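PDB 3WFJ: 2-dehydropantoate 2-reductase from Enterococcus faecium, which probably reduces 2-dehydropantoate (ketopantoate) to (R)-pantoate with a nicotinamide cofactor, a step on the route to pantothenate. Local coordinates for residues A[13-18]-A[125-130]; A[75-80]-A[101-106]; A[105-110]-A[183-188]. All blocks are in the same frame, centred on the assembly; numbering follows the deposited sequence.

Contact 1: residues A[13-18]-A[125-130]; sequences SRFGLM and GNTMWT. With NAD (nicotinamide-adenine-dinucleotide), chain I.
Arg14 reaches from helix 10-21 to the loop that follows strand 122-127 and grips a single backbone oxygen there with two nitrogens. NE donates to Thr130 O at 2.8 Å, with an N-H...O angle of 153°, and NH2 donates to the same Thr130 O at 2.9 Å. Using NE together with NH2 makes the grip side-on, and with the oxygen in the guanidinium plane the two bonds fix the rotation of the group. The Arg14 chain leaves the helix extended and bends at chi3 (-72°), which swings NE round to the oxygen.

One face of the guanidinium carries the benzo part of the Trp129 indole, off centre toward the rim, with Arg14 CZ 3.4 Å from Trp129 CE3 and the two planes 31° apart. The indole NE1 is held elsewhere, by Leu172 O.

Helix 10-21 is the first helix of the Rossmann fold, which follows the glycine-rich turn and whose first residues, Ala10 and Met11, give their backbone amides to NAD. The contact therefore joins the dinucleotide-binding helix to the end of strand 122-127 and the loop beyond it.

Sulfur and ring packing fill the rest. Met18 SD stands above the six-membered ring of Trp129, 4.9 Å from its centroid and close to the normal, a Met-aromatic contact. Phe15 approaches the indole obliquely, while its CZ points edge-on at Thr127 OG1, 4.0 Å away.

Within the loop, Thr127 OG1 accepts from Trp129 N at 2.9 Å, forming an ST turn as the strand ends, and is also hydrogen-bonded with Ser146 O. That turn leads directly into the nicotinamide site, where Trp129 O lies 3.4 Å from C4N of NAD, the carbon that exchanges hydride in nicotinamide cofactors, and Thr130 CA lies near the carboxamide oxygen O7N.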
loop_
_atom_site.group_PDB
_atom_site.type_symbol
_atom_site.label_atom_id
_atom_site.label_comp_id
_atom_site.label_asym_id
_atom_site.label_seq_id
_atom_site.Cartn_x
_atom_site.Cartn_y
_atom_site.Cartn_z
ATOM N N SER A 13 4.223 -30.865 -6.394
ATOM C CA SER A 13 4.701 -31.559 -7.594
ATOM C C SER A 13 6.186 -31.584 -7.795
ATOM O O SER A 13 6.678 -32.604 -8.223
ATOM C CB SER A 13 4.032 -30.991 -8.830
ATOM O OG SER A 13 2.634 -31.190 -8.662
ATOM N N ARG A 14 6.923 -30.517 -7.495
ATOM C CA ARG A 14 8.351 -30.618 -7.647
ATOM C C ARG A 14 8.828 -31.785 -6.795
ATOM O O ARG A 14 9.574 -32.690 -7.262
ATOM C CB ARG A 14 9.145 -29.363 -7.251
ATOM C CG ARG A 14 10.634 -29.670 -7.158
ATOM C CD ARG A 14 11.500 -28.498 -6.724
ATOM N NE ARG A 14 11.702 -27.425 -7.686
ATOM C CZ ARG A 14 12.472 -27.499 -8.776
ATOM N NH1 ARG A 14 13.132 -28.612 -9.075
ATOM N NH2 ARG A 14 12.560 -26.459 -9.579
ATOM N N PHE A 15 8.458 -31.761 -5.526
ATOM C CA PHE A 15 8.967 -32.787 -4.582
ATOM C C PHE A 15 8.455 -34.182 -4.937
ATOM O O PHE A 15 9.248 -35.093 -5.089
ATOM C CB PHE A 15 8.569 -32.449 -3.156
ATOM C CG PHE A 15 9.455 -31.408 -2.481
ATOM C CD1 PHE A 15 10.112 -31.719 -1.293
ATOM C CD2 PHE A 15 9.614 -30.164 -3.004
ATOM C CE1 PHE A 15 10.951 -30.817 -0.669
ATOM C CE2 PHE A 15 10.452 -29.247 -2.377
ATOM C CZ PHE A 15 11.125 -29.582 -1.198
ATOM N N GLY A 16 7.147 -34.297 -5.193
ATOM C CA GLY A 16 6.519 -35.555 -5.577
ATOM C C GLY A 16 7.325 -36.230 -6.664
ATOM O O GLY A 16 7.681 -37.407 -6.581
ATOM N N LEU A 17 7.711 -35.435 -7.651
ATOM C CA LEU A 17 8.336 -35.962 -8.846
ATOM C C LEU A 17 9.780 -36.387 -8.614
ATOM O O LEU A 17 10.182 -37.463 -9.020
ATOM C CB LEU A 17 8.237 -34.933 -9.955
ATOM C CG LEU A 17 8.933 -35.339 -11.243
ATOM C CD1 LEU A 17 8.118 -34.859 -12.419
ATOM C CD2 LEU A 17 10.350 -34.823 -11.346
ATOM N N MET A 18 10.537 -35.599 -7.880
ATOM C CA MET A 18 11.935 -35.971 -7.600
ATOM C C MET A 18 12.066 -37.170 -6.634
ATOM O O MET A 18 13.012 -37.935 -6.705
ATOM C CB MET A 18 12.698 -34.730 -7.086
ATOM C CG MET A 18 12.702 -33.578 -8.119
ATOM S SD MET A 18 13.477 -32.082 -7.539
ATOM C CE MET A 18 15.097 -32.643 -7.047
ATOM N N GLY A 125 9.997 -26.705 8.463
ATOM C CA GLY A 125 11.138 -26.223 7.714
ATOM C C GLY A 125 10.755 -25.253 6.617
ATOM O O GLY A 125 9.615 -24.840 6.518
ATOM N N ASN A 126 11.738 -25.076 5.742
ATOM C CA ASN A 126 11.808 -24.141 4.708
ATOM C C ASN A 126 12.334 -24.846 3.551
ATOM O O ASN A 126 13.220 -25.660 3.724
ATOM C CB ASN A 126 12.943 -23.114 5.064
ATOM C CG ASN A 126 12.452 -21.976 5.892
ATOM O OD1 ASN A 126 11.335 -21.599 5.715
ATOM N ND2 ASN A 126 13.275 -21.397 6.736
ATOM N N THR A 127 12.086 -24.273 2.371
ATOM C CA THR A 127 12.861 -24.625 1.158
ATOM C C THR A 127 13.144 -23.378 0.319
ATOM O O THR A 127 12.389 -22.396 0.383
ATOM C CB THR A 127 12.110 -25.643 0.289
ATOM O OG1 THR A 127 12.885 -25.969 -0.864
ATOM C CG2 THR A 127 10.794 -25.110 -0.141
ATOM N N MET A 128 14.261 -23.439 -0.420
ATOM C CA MET A 128 14.663 -22.412 -1.397
ATOM C C MET A 128 14.423 -22.931 -2.778
ATOM O O MET A 128 14.889 -22.327 -3.709
ATOM C CB MET A 128 16.164 -22.059 -1.284
ATOM C CG MET A 128 16.570 -21.131 -0.165
ATOM S SD MET A 128 15.672 -19.583 -0.035
ATOM C CE MET A 128 15.406 -19.634 1.733
ATOM N N TRP A 129 13.743 -24.063 -2.927
ATOM C CA TRP A 129 13.378 -24.538 -4.253
ATOM C C TRP A 129 12.231 -23.707 -4.725
ATOM O O TRP A 129 11.461 -23.232 -3.938
ATOM C CB TRP A 129 12.978 -26.041 -4.288
ATOM C CG TRP A 129 14.065 -27.001 -4.148
ATOM C CD1 TRP A 129 14.425 -27.658 -3.026
ATOM C CD2 TRP A 129 14.909 -27.488 -5.191
ATOM N NE1 TRP A 129 15.492 -28.491 -3.276
ATOM C CE2 TRP A 129 15.796 -28.426 -4.608
ATOM C CE3 TRP A 129 15.039 -27.209 -6.548
ATOM C CZ2 TRP A 129 16.805 -29.078 -5.352
ATOM C CZ3 TRP A 129 16.057 -27.836 -7.263
ATOM C CH2 TRP A 129 16.914 -28.763 -6.680
ATOM N N THR A 130 12.147 -23.550 -6.045
ATOM C CA THR A 130 11.073 -22.834 -6.725
ATOM C C THR A 130 10.300 -23.756 -7.663
ATOM O O THR A 130 10.731 -24.842 -7.952
ATOM C CB THR A 130 11.626 -21.648 -7.569
ATOM O OG1 THR A 130 12.655 -22.109 -8.434
ATOM C CG2 THR A 130 12.215 -20.621 -6.716
HETATM P PA NAD I . 0.367 -23.723 -5.573
HETATM O O1A NAD I . -0.840 -22.780 -5.360
HETATM O O2A NAD I . 1.161 -23.615 -6.905
HETATM O O5B NAD I . -0.217 -25.203 -5.386
HETATM C C5B NAD I . -0.764 -25.461 -4.057
HETATM C C4B NAD I . -2.229 -25.862 -4.090
HETATM O O4B NAD I . -3.060 -24.835 -4.692
HETATM C C3B NAD I . -2.448 -27.134 -4.889
HETATM O O3B NAD I . -3.596 -27.804 -4.361
HETATM C C2B NAD I . -2.935 -26.611 -6.171
HETATM O O2B NAD I . -3.626 -27.727 -6.720
HETATM C C1B NAD I . -3.828 -25.450 -5.679
HETATM N N9A NAD I . -4.142 -24.630 -6.830
HETATM C C8A NAD I . -3.235 -24.057 -7.609
HETATM N N7A NAD I . -3.817 -23.498 -8.697
HETATM C C5A NAD I . -5.144 -23.744 -8.601
HETATM C C6A NAD I . -6.340 -23.425 -9.405
HETATM N N6A NAD I . -6.183 -22.707 -10.495
HETATM N N1A NAD I . -7.551 -23.822 -9.032
HETATM C C2A NAD I . -7.637 -24.499 -7.878
HETATM N N3A NAD I . -6.588 -24.866 -7.105
HETATM C C4A NAD I . -5.333 -24.511 -7.392
HETATM O O3 NAD I . 1.171 -23.315 -4.127
HETATM P PN NAD I . 2.745 -23.518 -4.065
HETATM O O1N NAD I . 3.700 -23.072 -5.117
HETATM O O2N NAD I . 2.587 -24.985 -4.463
HETATM O O5D NAD I . 3.295 -23.304 -2.521
HETATM C C5D NAD I . 3.191 -24.272 -1.488
HETATM C C4D NAD I . 3.688 -23.595 -0.305
HETATM O O4D NAD I . 5.068 -23.654 -0.545
HETATM C C3D NAD I . 3.304 -22.088 -0.247
HETATM O O3D NAD I . 3.039 -21.710 1.105
HETATM C C2D NAD I . 4.520 -21.333 -0.724
HETATM O O2D NAD I . 4.771 -20.238 0.051
HETATM C C1D NAD I . 5.656 -22.332 -0.503
HETATM N N1N NAD I . 6.638 -22.112 -1.579
HETATM C C2N NAD I . 6.266 -22.007 -2.883
HETATM C C3N NAD I . 7.255 -21.747 -3.766
HETATM C C7N NAD I . 7.058 -21.709 -5.282
HETATM O O7N NAD I . 8.019 -21.529 -6.069
HETATM N N7N NAD I . 5.905 -22.043 -5.866
HETATM C C4N NAD I . 8.588 -21.605 -3.297
HETATM C C5N NAD I . 8.911 -21.674 -1.960
HETATM C C6N NAD I . 7.889 -21.997 -1.111
#

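Contact 2: residues A[75-80]-A[101-106]; sequences ILFTKA and LCLLNG. With NAD (nicotinamide-adenine-dinucleotide), chain I.
Ile75 and Leu76 run parallel to Leu101 and Cys102 as neighbouring strands of the Rossmann sheet, bonded by Leu76 N to Leu101 O at 2.7 Å, before both chains leave the sheet as loops toward the cofactor. On one face, Ile75 and Leu101 lie side by side and point the same way, meeting through CG1 and CB. Leu76 and Cys102 take the other face.

Beyond the strands, Leu104 does most of the joining. Its two methyls lie along the 75-80 backbone: CD2 sits 3.4 Å from Leu76 O, and CD1 lies 4.1 Å from Ala80 CB. With CG beside its own backbone N (chi1 -82°), the branch is directed across to that loop. The Phe77 ring brings its CZ to Leu103 CB, 3.6 Å apart, and presents its edge to the nicotinamide ribose, CD1 being 3.6 Å from O4D of NAD.

Lys79 reaches the pyrophosphate instead, where NZ donates to NAD O1A at 3.1 Å; Asp264 gives the same NZ a salt bridge.

Helices lie on both faces of this strand pair. Leu76 packs on Leu83 and Leu87 of helix 83-90, whereas Ile75, Phe77 and Leu103 meet helix 10-21. In the sheet, strand 73-76 sits between 2-6 and 100-102, and 122-127 follows beyond.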
loop_
_atom_site.group_PDB
_atom_site.type_symbol
_atom_site.label_atom_id
_atom_site.label_comp_id
_atom_site.label_asym_id
_atom_site.label_seq_id
_atom_site.Cartn_x
_atom_site.Cartn_y
_atom_site.Cartn_z
ATOM N N ILE A 75 4.225 -35.198 3.402
ATOM C CA ILE A 75 4.838 -33.872 3.200
ATOM C C ILE A 75 3.774 -32.844 2.829
ATOM O O ILE A 75 3.180 -32.829 1.735
ATOM C CB ILE A 75 5.913 -33.909 2.135
ATOM C CG1 ILE A 75 7.125 -34.754 2.590
ATOM C CG2 ILE A 75 6.390 -32.542 1.781
ATOM C CD1 ILE A 75 8.138 -35.000 1.473
ATOM N N LEU A 76 3.531 -31.944 3.778
ATOM C CA LEU A 76 2.563 -30.861 3.582
ATOM C C LEU A 76 3.167 -29.832 2.615
ATOM O O LEU A 76 4.276 -29.355 2.864
ATOM C CB LEU A 76 2.303 -30.195 4.935
ATOM C CG LEU A 76 1.596 -31.164 5.855
ATOM C CD1 LEU A 76 1.710 -30.762 7.288
ATOM C CD2 LEU A 76 0.156 -31.261 5.444
ATOM N N PHE A 77 2.451 -29.547 1.516
ATOM C CA PHE A 77 2.797 -28.482 0.580
ATOM C C PHE A 77 1.610 -27.694 -0.018
ATOM O O PHE A 77 1.696 -27.213 -1.166
ATOM C CB PHE A 77 3.653 -29.044 -0.509
ATOM C CG PHE A 77 5.045 -28.616 -0.426
ATOM C CD1 PHE A 77 5.329 -27.275 -0.235
ATOM C CD2 PHE A 77 6.071 -29.520 -0.525
ATOM C CE1 PHE A 77 6.626 -26.849 -0.137
ATOM C CE2 PHE A 77 7.389 -29.120 -0.450
ATOM C CZ PHE A 77 7.676 -27.775 -0.273
ATOM N N THR A 78 0.530 -27.560 0.760
ATOM C CA THR A 78 -0.582 -26.760 0.417
ATOM C C THR A 78 -0.196 -25.277 0.575
ATOM O O THR A 78 0.943 -24.930 0.875
ATOM C CB THR A 78 -1.738 -26.983 1.375
ATOM O OG1 THR A 78 -1.316 -26.632 2.694
ATOM C CG2 THR A 78 -2.160 -28.384 1.439
ATOM N N LYS A 79 -1.125 -24.378 0.227
ATOM C CA LYS A 79 -1.012 -22.975 0.583
ATOM C C LYS A 79 -1.451 -23.007 2.026
ATOM O O LYS A 79 -2.193 -23.887 2.478
ATOM C CB LYS A 79 -1.896 -22.039 -0.276
ATOM C CG LYS A 79 -1.320 -21.396 -1.567
ATOM C CD LYS A 79 0.016 -20.640 -1.399
ATOM C CE LYS A 79 0.536 -19.921 -2.635
ATOM N NZ LYS A 79 -0.149 -20.137 -3.925
ATOM N N ALA A 80 -0.995 -22.028 2.779
ATOM C CA ALA A 80 -1.219 -22.075 4.206
ATOM C C ALA A 80 -2.709 -22.058 4.568
ATOM O O ALA A 80 -3.063 -22.082 5.706
ATOM C CB ALA A 80 -0.476 -20.927 4.849
ATOM N N LEU A 101 6.031 -33.674 7.630
ATOM C CA LEU A 101 6.907 -32.569 7.279
ATOM C C LEU A 101 6.187 -31.393 6.666
ATOM O O LEU A 101 5.512 -31.493 5.590
ATOM C CB LEU A 101 7.960 -33.027 6.306
ATOM C CG LEU A 101 9.002 -32.023 5.824
ATOM C CD1 LEU A 101 9.693 -31.302 6.972
ATOM C CD2 LEU A 101 10.035 -32.716 4.946
ATOM N N CYS A 102 6.371 -30.232 7.307
ATOM C CA CYS A 102 5.930 -28.947 6.754
ATOM C C CYS A 102 7.100 -28.144 6.167
ATOM O O CYS A 102 8.089 -27.905 6.868
ATOM C CB CYS A 102 5.266 -28.137 7.870
ATOM S SG CYS A 102 4.345 -26.721 7.300
ATOM N N LEU A 103 6.945 -27.672 4.921
ATOM C CA LEU A 103 7.922 -26.782 4.236
ATOM C C LEU A 103 7.317 -25.510 3.622
ATOM O O LEU A 103 7.987 -24.807 2.886
ATOM C CB LEU A 103 8.633 -27.565 3.144
ATOM C CG LEU A 103 9.487 -28.705 3.629
ATOM C CD1 LEU A 103 10.190 -29.413 2.466
ATOM C CD2 LEU A 103 10.510 -28.236 4.613
ATOM N N LEU A 104 6.015 -25.321 3.810
ATOM C CA LEU A 104 5.316 -24.065 3.697
ATOM C C LEU A 104 6.069 -22.832 4.128
ATOM O O LEU A 104 6.931 -22.873 4.996
ATOM C CB LEU A 104 4.182 -24.204 4.654
ATOM C CG LEU A 104 2.880 -24.930 4.342
ATOM C CD1 LEU A 104 2.015 -23.945 3.583
ATOM C CD2 LEU A 104 3.081 -26.214 3.550
ATOM N N ASN A 105 5.663 -21.680 3.581
ATOM C CA ASN A 105 6.453 -20.411 3.633
ATOM C C ASN A 105 6.078 -19.448 4.741
ATOM O O ASN A 105 6.770 -18.406 4.962
ATOM C CB ASN A 105 6.374 -19.661 2.301
ATOM C CG ASN A 105 7.650 -19.663 1.579
ATOM O OD1 ASN A 105 8.723 -19.787 2.171
ATOM N ND2 ASN A 105 7.600 -19.522 0.290
ATOM N N GLY A 106 5.017 -19.720 5.445
ATOM C CA GLY A 106 4.743 -18.729 6.477
ATOM C C GLY A 106 5.413 -19.089 7.791
ATOM O O GLY A 106 6.542 -19.594 7.787
HETATM P PA NAD I . 0.367 -23.723 -5.573
HETATM O O1A NAD I . -0.840 -22.780 -5.360
HETATM O O2A NAD I . 1.161 -23.615 -6.905
HETATM O O5B NAD I . -0.217 -25.203 -5.386
HETATM C C5B NAD I . -0.764 -25.461 -4.057
HETATM C C4B NAD I . -2.229 -25.862 -4.090
HETATM O O4B NAD I . -3.060 -24.835 -4.692
HETATM C C3B NAD I . -2.448 -27.134 -4.889
HETATM O O3B NAD I . -3.596 -27.804 -4.361
HETATM C C2B NAD I . -2.935 -26.611 -6.171
HETATM O O2B NAD I . -3.626 -27.727 -6.720
HETATM C C1B NAD I . -3.828 -25.450 -5.679
HETATM N N9A NAD I . -4.142 -24.630 -6.830
HETATM C C8A NAD I . -3.235 -24.057 -7.609
HETATM N N7A NAD I . -3.817 -23.498 -8.697
HETATM C C5A NAD I . -5.144 -23.744 -8.601
HETATM C C6A NAD I . -6.340 -23.425 -9.405
HETATM N N6A NAD I . -6.183 -22.707 -10.495
HETATM N N1A NAD I . -7.551 -23.822 -9.032
HETATM C C2A NAD I . -7.637 -24.499 -7.878
HETATM N N3A NAD I . -6.588 -24.866 -7.105
HETATM C C4A NAD I . -5.333 -24.511 -7.392
HETATM O O3 NAD I . 1.171 -23.315 -4.127
HETATM P PN NAD I . 2.745 -23.518 -4.065
HETATM O O1N NAD I . 3.700 -23.072 -5.117
HETATM O O2N NAD I . 2.587 -24.985 -4.463
HETATM O O5D NAD I . 3.295 -23.304 -2.521
HETATM C C5D NAD I . 3.191 -24.272 -1.488
HETATM C C4D NAD I . 3.688 -23.595 -0.305
HETATM O O4D NAD I . 5.068 -23.654 -0.545
HETATM C C3D NAD I . 3.304 -22.088 -0.247
HETATM O O3D NAD I . 3.039 -21.710 1.105
HETATM C C2D NAD I . 4.520 -21.333 -0.724
HETATM O O2D NAD I . 4.771 -20.238 0.051
HETATM C C1D NAD I . 5.656 -22.332 -0.503
HETATM N N1N NAD I . 6.638 -22.112 -1.579
HETATM C C2N NAD I . 6.266 -22.007 -2.883
HETATM C C3N NAD I . 7.255 -21.747 -3.766
HETATM C C7N NAD I . 7.058 -21.709 -5.282
HETATM O O7N NAD I . 8.019 -21.529 -6.069
HETATM N N7N NAD I . 5.905 -22.043 -5.866
HETATM C C4N NAD I . 8.588 -21.605 -3.297
HETATM C C5N NAD I . 8.911 -21.674 -1.960
HETATM C C6N NAD I . 7.889 -21.997 -1.111
#

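Contact 3: residues A[105-110]-A[183-188]; sequences NGIGHE and SIYRKA. With NAD (nicotinamide-adenine-dinucleotide), chain I.
Asn105 and Lys187 meet across the interdomain cleft, where the loop leaving the Rossmann sheet faces helix 181-191 at the start of the helical C-terminal domain, related by family to the C-terminal domain of 6-phosphogluconate dehydrogenase. Lys187 starts out with CG trans to its backbone N (chi1 -152°), bends somewhat at chi2 and then runs straight, carrying NZ to Asn105 OD1 at 2.6 Å. NZ lies in the carbonyl plane, on a lone pair, with a C=O...N angle of 125°, and the two side chains cross at about a right angle. Lys187 NZ is also bonded to Thr127 O, so two oxygens of the Rossmann domain hold it.

With OD1 taken up by the lysine, the other end of the Asn105 amide is turned to NAD, which Asn105 is seen to bind. ND2 lies near the ribose O2D, but the model is crowded there and the exact bond is doubtful.

Farther along, Ile107 makes the apolar half. Its CG1 stands beside the backbone N (chi1 -78°) and the chain then extends, so CD1 slots against Ala188 CB at 3.7 Å. The same methyl comes obliquely to the Tyr185 ring, 3.9 Å from CE2; the phenol OH of Tyr185 is held by Glu232. Ile184 sends its CG2 branch to Ile107 CG1, 4.0 Å away, and Ile184 CG2 also rests 3.7 Å from Gly106 O.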
loop_
_atom_site.group_PDB
_atom_site.type_symbol
_atom_site.label_atom_id
_atom_site.label_comp_id
_atom_site.label_asym_id
_atom_site.label_seq_id
_atom_site.Cartn_x
_atom_site.Cartn_y
_atom_site.Cartn_z
ATOM N N ASN A 105 5.663 -21.680 3.581
ATOM C CA ASN A 105 6.453 -20.411 3.633
ATOM C C ASN A 105 6.078 -19.448 4.741
ATOM O O ASN A 105 6.770 -18.406 4.962
ATOM C CB ASN A 105 6.374 -19.661 2.301
ATOM C CG ASN A 105 7.650 -19.663 1.579
ATOM O OD1 ASN A 105 8.723 -19.787 2.171
ATOM N ND2 ASN A 105 7.600 -19.522 0.290
ATOM N N GLY A 106 5.017 -19.720 5.445
ATOM C CA GLY A 106 4.743 -18.729 6.477
ATOM C C GLY A 106 5.413 -19.089 7.791
ATOM O O GLY A 106 6.542 -19.594 7.787
ATOM N N ILE A 107 4.665 -18.872 8.903
ATOM C CA ILE A 107 5.160 -18.974 10.268
ATOM C C ILE A 107 4.054 -19.490 11.146
ATOM O O ILE A 107 2.950 -19.020 11.097
ATOM C CB ILE A 107 5.363 -17.632 10.894
ATOM C CG1 ILE A 107 6.646 -16.936 10.428
ATOM C CG2 ILE A 107 5.339 -17.749 12.394
ATOM C CD1 ILE A 107 6.578 -15.413 10.705
ATOM N N GLY A 108 4.332 -20.488 11.959
ATOM C CA GLY A 108 3.339 -20.900 12.935
ATOM C C GLY A 108 2.455 -22.004 12.511
ATOM O O GLY A 108 1.500 -22.334 13.233
ATOM N N HIS A 109 2.782 -22.640 11.390
ATOM C CA HIS A 109 2.069 -23.845 10.960
ATOM C C HIS A 109 2.118 -24.954 12.039
ATOM O O HIS A 109 1.150 -25.701 12.192
ATOM C CB HIS A 109 2.588 -24.300 9.611
ATOM C CG HIS A 109 2.417 -23.260 8.572
ATOM N ND1 HIS A 109 3.379 -22.978 7.623
ATOM C CD2 HIS A 109 1.459 -22.312 8.428
ATOM C CE1 HIS A 109 2.993 -21.941 6.896
ATOM N NE2 HIS A 109 1.825 -21.525 7.360
ATOM N N GLU A 110 3.170 -25.004 12.866
ATOM C CA GLU A 110 3.180 -26.042 13.993
ATOM C C GLU A 110 1.883 -26.081 14.724
ATOM O O GLU A 110 1.448 -27.145 15.084
ATOM C CB GLU A 110 4.266 -25.923 15.107
ATOM C CG GLU A 110 5.545 -25.309 14.569
ATOM C CD GLU A 110 5.542 -23.823 14.517
ATOM O OE1 GLU A 110 5.602 -23.116 15.521
ATOM O OE2 GLU A 110 5.569 -23.372 13.408
ATOM N N SER A 183 15.579 -19.714 11.270
ATOM C CA SER A 183 15.651 -19.815 9.850
ATOM C C SER A 183 14.316 -19.485 9.179
ATOM O O SER A 183 14.304 -18.956 8.100
ATOM C CB SER A 183 16.014 -21.257 9.497
ATOM O OG SER A 183 16.533 -21.235 8.201
ATOM N N ILE A 184 13.211 -19.866 9.821
ATOM C CA ILE A 184 11.833 -19.591 9.381
ATOM C C ILE A 184 11.519 -18.126 9.497
ATOM O O ILE A 184 11.121 -17.505 8.531
ATOM C CB ILE A 184 10.809 -20.415 10.203
ATOM C CG1 ILE A 184 10.763 -21.882 9.687
ATOM C CG2 ILE A 184 9.414 -19.843 10.077
ATOM C CD1 ILE A 184 10.139 -22.879 10.632
ATOM N N TYR A 185 11.724 -17.565 10.670
ATOM C CA TYR A 185 11.642 -16.111 10.815
ATOM C C TYR A 185 12.550 -15.377 9.783
ATOM O O TYR A 185 12.147 -14.440 9.138
ATOM C CB TYR A 185 11.964 -15.628 12.259
ATOM C CG TYR A 185 10.782 -15.671 13.202
ATOM C CD1 TYR A 185 10.708 -16.617 14.243
ATOM C CD2 TYR A 185 9.722 -14.810 13.068
ATOM C CE1 TYR A 185 9.678 -16.648 15.162
ATOM C CE2 TYR A 185 8.645 -14.868 13.954
ATOM C CZ TYR A 185 8.655 -15.815 15.013
ATOM O OH TYR A 185 7.601 -15.851 15.932
ATOM N N ARG A 186 13.781 -15.790 9.612
ATOM C CA ARG A 186 14.678 -15.033 8.758
ATOM C C ARG A 186 14.160 -14.998 7.361
ATOM O O ARG A 186 14.080 -13.949 6.772
ATOM C CB ARG A 186 16.050 -15.672 8.728
ATOM C CG ARG A 186 17.015 -14.964 7.800
ATOM C CD ARG A 186 18.368 -15.628 8.004
ATOM N NE ARG A 186 19.407 -15.187 7.088
ATOM C CZ ARG A 186 19.771 -15.793 5.978
ATOM N NH1 ARG A 186 19.168 -16.885 5.581
ATOM N NH2 ARG A 186 20.723 -15.243 5.231
ATOM N N LYS A 187 13.722 -16.173 6.867
ATOM C CA LYS A 187 13.049 -16.235 5.562
ATOM C C LYS A 187 11.683 -15.485 5.466
ATOM O O LYS A 187 11.432 -14.874 4.470
ATOM C CB LYS A 187 12.842 -17.690 5.080
ATOM C CG LYS A 187 12.803 -17.780 3.559
ATOM C CD LYS A 187 11.871 -18.847 3.048
ATOM C CE LYS A 187 12.012 -18.934 1.531
ATOM N NZ LYS A 187 11.065 -19.951 1.005
ATOM N N ALA A 188 10.849 -15.582 6.471
ATOM C CA ALA A 188 9.552 -14.905 6.505
ATOM C C ALA A 188 9.630 -13.360 6.376
ATOM O O ALA A 188 8.814 -12.771 5.689
ATOM C CB ALA A 188 8.796 -15.272 7.754
HETATM P PA NAD I . 0.367 -23.723 -5.573
HETATM O O1A NAD I . -0.840 -22.780 -5.360
HETATM O O2A NAD I . 1.161 -23.615 -6.905
HETATM O O5B NAD I . -0.217 -25.203 -5.386
HETATM C C5B NAD I . -0.764 -25.461 -4.057
HETATM C C4B NAD I . -2.229 -25.862 -4.090
HETATM O O4B NAD I . -3.060 -24.835 -4.692
HETATM C C3B NAD I . -2.448 -27.134 -4.889
HETATM O O3B NAD I . -3.596 -27.804 -4.361
HETATM C C2B NAD I . -2.935 -26.611 -6.171
HETATM O O2B NAD I . -3.626 -27.727 -6.720
HETATM C C1B NAD I . -3.828 -25.450 -5.679
HETATM N N9A NAD I . -4.142 -24.630 -6.830
HETATM C C8A NAD I . -3.235 -24.057 -7.609
HETATM N N7A NAD I . -3.817 -23.498 -8.697
HETATM C C5A NAD I . -5.144 -23.744 -8.601
HETATM C C6A NAD I . -6.340 -23.425 -9.405
HETATM N N6A NAD I . -6.183 -22.707 -10.495
HETATM N N1A NAD I . -7.551 -23.822 -9.032
HETATM C C2A NAD I . -7.637 -24.499 -7.878
HETATM N N3A NAD I . -6.588 -24.866 -7.105
HETATM C C4A NAD I . -5.333 -24.511 -7.392
HETATM O O3 NAD I . 1.171 -23.315 -4.127
HETATM P PN NAD I . 2.745 -23.518 -4.065
HETATM O O1N NAD I . 3.700 -23.072 -5.117
HETATM O O2N NAD I . 2.587 -24.985 -4.463
HETATM O O5D NAD I . 3.295 -23.304 -2.521
HETATM C C5D NAD I . 3.191 -24.272 -1.488
HETATM C C4D NAD I . 3.688 -23.595 -0.305
HETATM O O4D NAD I . 5.068 -23.654 -0.545
HETATM C C3D NAD I . 3.304 -22.088 -0.247
HETATM O O3D NAD I . 3.039 -21.710 1.105
HETATM C C2D NAD I . 4.520 -21.333 -0.724
HETATM O O2D NAD I . 4.771 -20.238 0.051
HETATM C C1D NAD I . 5.656 -22.332 -0.503
HETATM N N1N NAD I . 6.638 -22.112 -1.579
HETATM C C2N NAD I . 6.266 -22.007 -2.883
HETATM C C3N NAD I . 7.255 -21.747 -3.766
HETATM C C7N NAD I . 7.058 -21.709 -5.282
HETATM O O7N NAD I . 8.019 -21.529 -6.069
HETATM N N7N NAD I . 5.905 -22.043 -5.866
HETATM C C4N NAD I . 8.588 -21.605 -3.297
HETATM C C5N NAD I . 8.911 -21.674 -1.960
HETATM C C6N NAD I . 7.889 -21.997 -1.111
#

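Overall arrangement
From the N terminus, the first residues to take part are 13-18, and contact 1 closes a long loop back to them at 125-130. Contact 2 lies wholly within that loop, joining 75-80 to 101-106 around helix 83-90. Contact 3 starts where contact 2 ends, sharing Asn105 and Gly106, but closes only at 183-188, beyond contact 1, so contacts 1 and 3 cross. Phe15 packs on Phe77 and Leu103 between contacts 1 and 2, and His109 of contact 3 lies against Leu104 and Ala80. Contacts 1 and 2 thus knit the Rossmann domain together, contact 3 ties it to the helical domain, and all three border NAD.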